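Local coordinates for protein fucose-binding lectin (Kordia periserrulae, PDB 6HTN) that binds fucose, holding methyl alpha-L-fucopyranoside in pockets between the blades of a beta-propeller lectin, at residues T4-G9 with H14-S19; R67-G72 with I116-Y121. All blocks are in the same frame, centred on the assembly; numbering follows the deposited sequence.

Interaction 1. Residues T4-G9 with H14-S19. Unlike the reference sequence in segment 4-9: Leu-7 (reference Val). With MFU (methyl alpha-L-fucopyranoside), chain G; MFU (methyl alpha-L-fucopyranoside), chain O.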
loop_
_atom_site.group_PDB
_atom_site.type_symbol
_atom_site.label_atom_id
_atom_site.label_comp_id
_atom_site.label_asym_id
_atom_site.label_seq_id
_atom_site.Cartn_x
_atom_site.Cartn_y
_atom_site.Cartn_z
ATOM N N THR A 4 12.582 14.581 -9.229
ATOM C CA THR A 4 13.409 14.781 -10.439
ATOM C C THR A 4 14.234 16.030 -10.224
ATOM O O THR A 4 13.875 16.859 -9.347
ATOM C CB THR A 4 12.585 14.767 -11.714
ATOM O OG1 THR A 4 13.500 14.605 -12.840
ATOM C CG2 THR A 4 11.739 16.002 -11.893
ATOM N N SER A 5 15.332 16.195 -10.926
ATOM C CA SER A 5 16.196 17.374 -10.708
ATOM C C SER A 5 16.971 17.636 -12.001
ATOM O O SER A 5 17.149 16.698 -12.832
ATOM C CB SER A 5 17.124 17.201 -9.573
ATOM O OG SER A 5 18.033 16.128 -9.738
ATOM N N TRP A 6 17.458 18.869 -12.147
ATOM C CA TRP A 6 18.324 19.210 -13.299
ATOM C C TRP A 6 19.225 20.358 -12.892
ATOM O O TRP A 6 18.900 21.117 -11.977
ATOM C CB TRP A 6 17.529 19.558 -14.557
ATOM C CG TRP A 6 16.707 20.805 -14.447
ATOM C CD1 TRP A 6 17.066 22.068 -14.853
ATOM C CD2 TRP A 6 15.418 20.948 -13.840
ATOM N NE1 TRP A 6 16.065 22.969 -14.577
ATOM C CE2 TRP A 6 15.025 22.304 -13.980
ATOM C CE3 TRP A 6 14.499 20.037 -13.271
ATOM C CZ2 TRP A 6 13.807 22.785 -13.527
ATOM C CZ3 TRP A 6 13.272 20.506 -12.893
ATOM C CH2 TRP A 6 12.943 21.860 -12.968
ATOM N N LEU A 7 20.357 20.462 -13.574
ATOM C CA LEU A 7 21.302 21.589 -13.400
ATOM C C LEU A 7 21.106 22.573 -14.530
ATOM O O LEU A 7 20.971 22.160 -15.695
ATOM C CB LEU A 7 22.712 21.037 -13.454
ATOM C CG LEU A 7 23.183 20.326 -12.210
ATOM C CD1 LEU A 7 24.453 19.531 -12.540
ATOM C CD2 LEU A 7 23.386 21.215 -11.007
ATOM N N ASP A 8 20.997 23.846 -14.199
ATOM C CA ASP A 8 20.939 24.880 -15.259
ATOM C C ASP A 8 22.378 25.211 -15.690
ATOM O O ASP A 8 23.353 24.649 -15.137
ATOM C CB ASP A 8 20.114 26.087 -14.817
ATOM C CG ASP A 8 20.700 26.879 -13.669
ATOM O OD1 ASP A 8 21.959 26.869 -13.484
ATOM O OD2 ASP A 8 19.884 27.524 -12.958
ATOM N N GLY A 9 22.487 26.141 -16.633
ATOM C CA GLY A 9 23.781 26.540 -17.223
ATOM C C GLY A 9 24.751 27.115 -16.205
ATOM O O GLY A 9 25.989 27.037 -16.457
ATOM N N HIS A 14 17.968 22.403 -9.571
ATOM C CA HIS A 14 16.507 22.572 -9.497
ATOM C C HIS A 14 15.916 21.231 -9.081
ATOM O O HIS A 14 16.282 20.227 -9.713
ATOM C CB HIS A 14 15.930 23.039 -10.819
ATOM C CG HIS A 14 16.533 24.346 -11.251
ATOM N ND1 HIS A 14 15.880 25.557 -10.992
ATOM C CD2 HIS A 14 17.727 24.643 -11.842
ATOM C CE1 HIS A 14 16.659 26.561 -11.458
ATOM N NE2 HIS A 14 17.785 26.047 -11.952
ATOM N N LEU A 15 15.074 21.231 -8.053
ATOM C CA LEU A 15 14.415 19.976 -7.580
ATOM C C LEU A 15 12.933 20.121 -7.785
ATOM O O LEU A 15 12.350 21.210 -7.525
ATOM C CB LEU A 15 14.722 19.760 -6.091
ATOM C CG LEU A 15 16.179 19.735 -5.654
ATOM C CD1 LEU A 15 16.281 19.623 -4.120
ATOM C CD2 LEU A 15 16.932 18.578 -6.288
ATOM N N ARG A 16 12.282 19.039 -8.188
ATOM C CA ARG A 16 10.814 18.990 -8.289
ATOM C C ARG A 16 10.363 17.707 -7.586
ATOM O O ARG A 16 10.775 16.608 -8.049
ATOM C CB ARG A 16 10.266 19.104 -9.690
ATOM C CG ARG A 16 10.648 20.398 -10.399
ATOM C CD ARG A 16 9.865 21.581 -9.794
ATOM N NE ARG A 16 10.177 22.838 -10.533
ATOM C CZ ARG A 16 11.178 23.660 -10.280
ATOM N NH1 ARG A 16 12.079 23.417 -9.382
ATOM N NH2 ARG A 16 11.280 24.757 -10.997
ATOM N N ILE A 17 9.571 17.826 -6.537
ATOM C CA ILE A 17 9.156 16.682 -5.681
ATOM C C ILE A 17 7.645 16.569 -5.772
ATOM O O ILE A 17 6.934 17.544 -5.407
ATOM C CB ILE A 17 9.665 16.852 -4.251
ATOM C CG1 ILE A 17 11.137 17.217 -4.152
ATOM C CG2 ILE A 17 9.298 15.641 -3.411
ATOM C CD1 ILE A 17 12.087 16.195 -4.822
ATOM N N TYR A 18 7.121 15.426 -6.166
ATOM C CA TYR A 18 5.698 15.185 -6.419
ATOM C C TYR A 18 5.142 14.203 -5.394
ATOM O O TYR A 18 5.756 13.140 -5.154
ATOM C CB TYR A 18 5.485 14.655 -7.844
ATOM C CG TYR A 18 5.987 15.617 -8.901
ATOM C CD1 TYR A 18 5.192 16.684 -9.333
ATOM C CD2 TYR A 18 7.281 15.536 -9.364
ATOM C CE1 TYR A 18 5.696 17.617 -10.234
ATOM C CE2 TYR A 18 7.782 16.445 -10.262
ATOM C CZ TYR A 18 6.992 17.494 -10.697
ATOM O OH TYR A 18 7.550 18.473 -11.514
ATOM N N SER A 19 3.993 14.534 -4.843
ATOM C CA SER A 19 3.336 13.667 -3.838
ATOM C C SER A 19 1.828 13.840 -3.874
ATOM O O SER A 19 1.319 14.812 -4.410
ATOM C CB SER A 19 3.897 13.886 -2.483
ATOM O OG SER A 19 3.628 15.239 -2.013
HETATM C C1 MFU G . 7.997 26.206 -11.965
HETATM C C2 MFU G . 6.815 25.310 -11.583
HETATM C C3 MFU G . 6.206 24.531 -12.701
HETATM C C4 MFU G . 7.286 23.647 -13.305
HETATM C C5 MFU G . 8.377 24.660 -13.692
HETATM C C6 MFU G . 9.614 23.888 -14.251
HETATM O O1 MFU G . 7.390 27.029 -12.899
HETATM O O2 MFU G . 5.719 26.177 -11.110
HETATM O O3 MFU G . 5.115 23.667 -12.309
HETATM O O4 MFU G . 7.884 22.779 -12.312
HETATM O O5 MFU G . 8.974 25.299 -12.557
HETATM C CM MFU G . 8.347 28.015 -13.375
HETATM C C1 MFU O . 19.788 21.525 1.200
HETATM C C2 MFU O . 18.417 21.022 1.651
HETATM C C3 MFU O . 17.375 21.533 0.738
HETATM C C4 MFU O . 17.561 21.194 -0.708
HETATM C C5 MFU O . 18.939 21.815 -1.098
HETATM C C6 MFU O . 19.249 21.461 -2.521
HETATM O O1 MFU O . 19.716 22.930 1.368
HETATM O O2 MFU O . 18.234 21.530 2.990
HETATM O O3 MFU O . 16.061 21.079 1.218
HETATM O O4 MFU O . 17.643 19.780 -0.863
HETATM O O5 MFU O . 19.903 21.288 -0.214
HETATM C CM MFU O . 20.937 23.585 0.847
#

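Interaction 2. Residues R67-G72 with I116-Y121. With MFU (methyl alpha-L-fucopyranoside), chain H; MFU (methyl alpha-L-fucopyranoside), chain I.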
loop_
_atom_site.group_PDB
_atom_site.type_symbol
_atom_site.label_atom_id
_atom_site.label_comp_id
_atom_site.label_asym_id
_atom_site.label_seq_id
_atom_site.Cartn_x
_atom_site.Cartn_y
_atom_site.Cartn_z
ATOM N N ARG A 67 7.779 15.029 -17.024
ATOM C CA ARG A 67 6.661 14.106 -17.168
ATOM C C ARG A 67 6.447 13.413 -15.823
ATOM O O ARG A 67 7.409 12.929 -15.224
ATOM C CB ARG A 67 6.947 13.080 -18.272
ATOM C CG ARG A 67 7.116 13.670 -19.666
ATOM C CD ARG A 67 5.822 14.207 -20.199
ATOM N NE ARG A 67 5.944 14.737 -21.579
ATOM C CZ ARG A 67 6.338 15.962 -21.871
ATOM N NH1 ARG A 67 6.698 16.838 -20.941
ATOM N NH2 ARG A 67 6.381 16.304 -23.155
ATOM N N VAL A 68 5.200 13.405 -15.383
ATOM C CA VAL A 68 4.791 12.842 -14.076
ATOM C C VAL A 68 3.718 11.803 -14.362
ATOM O O VAL A 68 2.810 12.046 -15.163
ATOM C CB VAL A 68 4.241 13.990 -13.175
ATOM C CG1 VAL A 68 3.713 13.512 -11.889
ATOM C CG2 VAL A 68 5.287 15.025 -12.933
ATOM N N TYR A 69 3.818 10.651 -13.712
ATOM C CA TYR A 69 2.950 9.478 -13.928
ATOM C C TYR A 69 2.353 9.005 -12.605
ATOM O O TYR A 69 3.093 8.772 -11.644
ATOM C CB TYR A 69 3.760 8.345 -14.599
ATOM C CG TYR A 69 4.373 8.733 -15.924
ATOM C CD1 TYR A 69 3.624 8.661 -17.086
ATOM C CD2 TYR A 69 5.643 9.284 -15.973
ATOM C CE1 TYR A 69 4.165 9.086 -18.297
ATOM C CE2 TYR A 69 6.183 9.731 -17.162
ATOM C CZ TYR A 69 5.434 9.649 -18.323
ATOM O OH TYR A 69 5.942 10.151 -19.499
ATOM N N ALA A 70 1.041 8.882 -12.564
ATOM C CA ALA A 70 0.319 8.444 -11.371
ATOM C C ALA A 70 -0.843 7.587 -11.788
ATOM O O ALA A 70 -1.118 7.458 -12.968
ATOM C CB ALA A 70 -0.165 9.642 -10.563
ATOM N N ILE A 71 -1.517 6.990 -10.826
ATOM C CA ILE A 71 -2.790 6.279 -11.080
ATOM C C ILE A 71 -3.940 7.265 -10.868
ATOM O O ILE A 71 -4.033 7.882 -9.802
ATOM C CB ILE A 71 -2.922 5.035 -10.203
ATOM C CG1 ILE A 71 -1.685 4.133 -10.283
ATOM C CG2 ILE A 71 -4.202 4.301 -10.596
ATOM C CD1 ILE A 71 -1.238 3.837 -11.694
ATOM N N GLY A 72 -4.770 7.425 -11.895
ATOM C CA GLY A 72 -5.917 8.337 -11.761
ATOM C C GLY A 72 -7.077 7.685 -11.021
ATOM O O GLY A 72 -7.020 6.520 -10.668
ATOM N N ILE A 116 11.031 7.653 -23.443
ATOM C CA ILE A 116 10.534 7.472 -22.061
ATOM C C ILE A 116 10.135 6.034 -21.847
ATOM O O ILE A 116 9.594 5.405 -22.758
ATOM C CB ILE A 116 9.343 8.426 -21.813
ATOM C CG1 ILE A 116 9.627 9.867 -22.235
ATOM C CG2 ILE A 116 8.895 8.333 -20.341
ATOM C CD1 ILE A 116 8.397 10.717 -22.255
ATOM N N ARG A 117 10.423 5.538 -20.662
ATOM C CA ARG A 117 9.959 4.201 -20.244
ATOM C C ARG A 117 9.248 4.350 -18.900
ATOM O O ARG A 117 9.816 4.952 -17.964
ATOM C CB ARG A 117 11.161 3.247 -20.153
ATOM C CG ARG A 117 11.925 3.066 -21.468
ATOM C CD ARG A 117 11.076 2.343 -22.490
ATOM N NE ARG A 117 11.818 2.066 -23.731
ATOM C CZ ARG A 117 11.830 2.884 -24.795
ATOM N NH1 ARG A 117 11.216 4.068 -24.770
ATOM N NH2 ARG A 117 12.508 2.525 -25.885
ATOM N N VAL A 118 8.049 3.801 -18.830
ATOM C CA VAL A 118 7.182 3.879 -17.631
ATOM C C VAL A 118 6.878 2.446 -17.203
ATOM O O VAL A 118 6.557 1.616 -18.071
ATOM C CB VAL A 118 5.886 4.614 -17.959
ATOM C CG1 VAL A 118 4.961 4.620 -16.748
ATOM C CG2 VAL A 118 6.185 6.040 -18.406
ATOM N N TYR A 119 6.962 2.151 -15.906
ATOM C CA TYR A 119 6.786 0.771 -15.404
ATOM C C TYR A 119 5.708 0.791 -14.323
ATOM O O TYR A 119 5.760 1.632 -13.422
ATOM C CB TYR A 119 8.093 0.251 -14.808
ATOM C CG TYR A 119 9.214 0.253 -15.811
ATOM C CD1 TYR A 119 9.937 1.407 -16.053
ATOM C CD2 TYR A 119 9.544 -0.897 -16.558
ATOM C CE1 TYR A 119 10.933 1.455 -17.012
ATOM C CE2 TYR A 119 10.540 -0.856 -17.492
ATOM C CZ TYR A 119 11.221 0.310 -17.723
ATOM O OH TYR A 119 12.180 0.420 -18.706
ATOM N N ALA A 120 4.771 -0.141 -14.430
ATOM C CA ALA A 120 3.751 -0.299 -13.381
ATOM C C ALA A 120 3.134 -1.669 -13.491
ATOM O O ALA A 120 2.943 -2.212 -14.600
ATOM C CB ALA A 120 2.663 0.752 -13.527
ATOM N N TYR A 121 2.680 -2.208 -12.353
ATOM C CA TYR A 121 1.821 -3.394 -12.406
ATOM C C TYR A 121 0.501 -3.050 -13.088
ATOM O O TYR A 121 -0.019 -1.953 -12.881
ATOM C CB TYR A 121 1.576 -3.926 -11.004
ATOM C CG TYR A 121 2.689 -4.783 -10.445
ATOM C CD1 TYR A 121 2.712 -6.147 -10.698
ATOM C CD2 TYR A 121 3.693 -4.247 -9.674
ATOM C CE1 TYR A 121 3.668 -6.964 -10.137
ATOM C CE2 TYR A 121 4.647 -5.062 -9.078
ATOM C CZ TYR A 121 4.643 -6.424 -9.337
ATOM O OH TYR A 121 5.613 -7.224 -8.785
HETATM C C1 MFU H . 3.827 14.505 -25.425
HETATM C C2 MFU H . 2.994 13.484 -24.653
HETATM C C3 MFU H . 3.595 12.102 -24.895
HETATM C C4 MFU H . 5.016 12.094 -24.427
HETATM C C5 MFU H . 5.796 13.156 -25.250
HETATM C C6 MFU H . 7.243 13.216 -24.825
HETATM O O1 MFU H . 3.602 14.206 -26.814
HETATM O O2 MFU H . 1.653 13.569 -25.144
HETATM O O3 MFU H . 2.777 11.128 -24.240
HETATM O O4 MFU H . 5.163 12.450 -23.058
HETATM O O5 MFU H . 5.169 14.472 -24.975
HETATM C CM MFU H . 4.432 15.103 -27.575
HETATM C C1 MFU I . 12.492 -1.111 -26.359
HETATM C C2 MFU I . 11.810 -1.957 -25.296
HETATM C C3 MFU I . 12.827 -2.530 -24.333
HETATM C C4 MFU I . 13.731 -1.532 -23.764
HETATM C C5 MFU I . 14.373 -0.775 -24.922
HETATM C C6 MFU I . 15.310 0.286 -24.511
HETATM O O1 MFU I . 13.196 -2.138 -27.054
HETATM O O2 MFU I . 10.958 -2.930 -25.891
HETATM O O3 MFU I . 12.105 -3.293 -23.323
HETATM O O4 MFU I . 12.968 -0.491 -23.035
HETATM O O5 MFU I . 13.399 -0.250 -25.826
HETATM C CM MFU I . 13.810 -1.649 -28.226
#

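Interaction 1. Residues T4-G9 with H14-S19
Arg-16 meets Trp-6 and Thr-4 across an antiparallel beta hairpin, and its tip holds a fucoside. Its CB lies 4.1 Å from CG2 of Thr-4, the residue it pairs with in the sheet. CG sits at the edge of the Trp-6 indole, 3.6 Å from CZ3. The chain bends at its second torsion (chi2 -72°), which lifts the guanidinium past the indole, with Trp-6 CH2 over the centre of one guanidinium face. The two planes are 62° apart. CD passes near O4 of the chain G fucoside. NE donates to that O4 at 2.9 Å, with a weak second bond to O5. NH2 gives the sugar O5 a straighter bond of 2.8 Å. NH1 turns back to the carbonyl O of Leu-15, and NH2 also forms a salt bridge with Asp-33. These bonds fix the rotation of the guanidinium.

CB of His-14 lies over one face of Trp-6, toward the rim, 3.5 Å from the centroid of the six-membered ring, a CH-pi contact. The imidazole is nearly parallel to the indole but slid aside, with little overlap. Its NE2 donates almost linearly to OD2 of Asp-8 at 2.8 Å; OD2 lies in the imidazole plane but is met from above the carboxylate plane. ND1 bonds Asp-33, so both ring nitrogens are held. OD1 of Asp-8 bonds Ser-10 and Gln-12. On the other face of the sheet, CB of Ser-5 packs 3.6 Å from CD2 of Leu-15, whose CD1 touches the chain O fucoside.

Strand 3-7 is one of the two outermost strands of this four-stranded sheet within the chain. Strand 13-20 lies between it and strand 27-32. Trp-6 and Arg-16 face strand 64-71 of the next blade, while Ser-5 and Leu-15 face the second subunit.

Interaction 2. Residues R67-G72 with I116-Y121
Two neighbouring blades of the beta-propeller pack here through equivalent strands, each second in its own four-stranded sheet. Strands 67-71 and 116-121 run nearly parallel, 14° apart, with axes 9.3 Å from each other at closest approach. That spacing is one of stacked sheets, and the contact is made by side chains.

Tyr-69 carries most of it. CG2 of Val-118 sits over the centre of the phenol ring, 3.6 Å from the centroid and only 11° off the ring normal, a CH-pi contact. With CG1 anti to the backbone N (chi1 177°), CG2 is the methyl left to face the ring. Further out along the tyrosine, Ile-116 lies beside the hydroxyl, its CG2 3.6 Å from OH and its CD1 3.7 Å away. CD1 of Ile-116 reaches CG of Arg-67 at 4.1 Å. CD1 of Ile-116 also lies 3.8 Å from O4 of the chain H fucoside.

Each strand also presents an arginine to a sugar. Arg-67 bonds O4 of the chain H fucoside through NE at 2.8 Å and O5 through NH2 at 2.9 Å. Arg-117 treats the chain I fucoside in the same way, and its NH1 bonds the carbonyl O of Ile-116.

In the chain H pocket, Arg-67, Glu-79 and Ala-91 of one blade bond the sugar. The next blade adds the apolar side of Ile-116 and a bond from Trp-137 NE1. The buried Tyr-69 hydroxyl is satisfied by Glu-79. Apolar packing on Tyr-69 therefore probably helps position a second-shell group of the fucose site.

In the fold
Interaction 1 comes first along the chain and closes before interaction 2 opens. Their centres are about 18 Å apart. Interaction 1 lies within the first four-stranded sheet, on its strands 3-7 and 13-20. Interaction 2 joins the second and third sheets through strands 64-71 and 114-121. The two touch where CZ of Tyr-18 packs 3.7 Å from CG2 of Val-68. The three sheets follow one another in chain order, and similar arginines serve a fucoside in each. Both interactions also reach the second subunit. The fucoside near Leu-15 is bonded by Trp-37 of this chain and by Arg-117 and Glu-129 of the second subunit, so assembly completes this pocket.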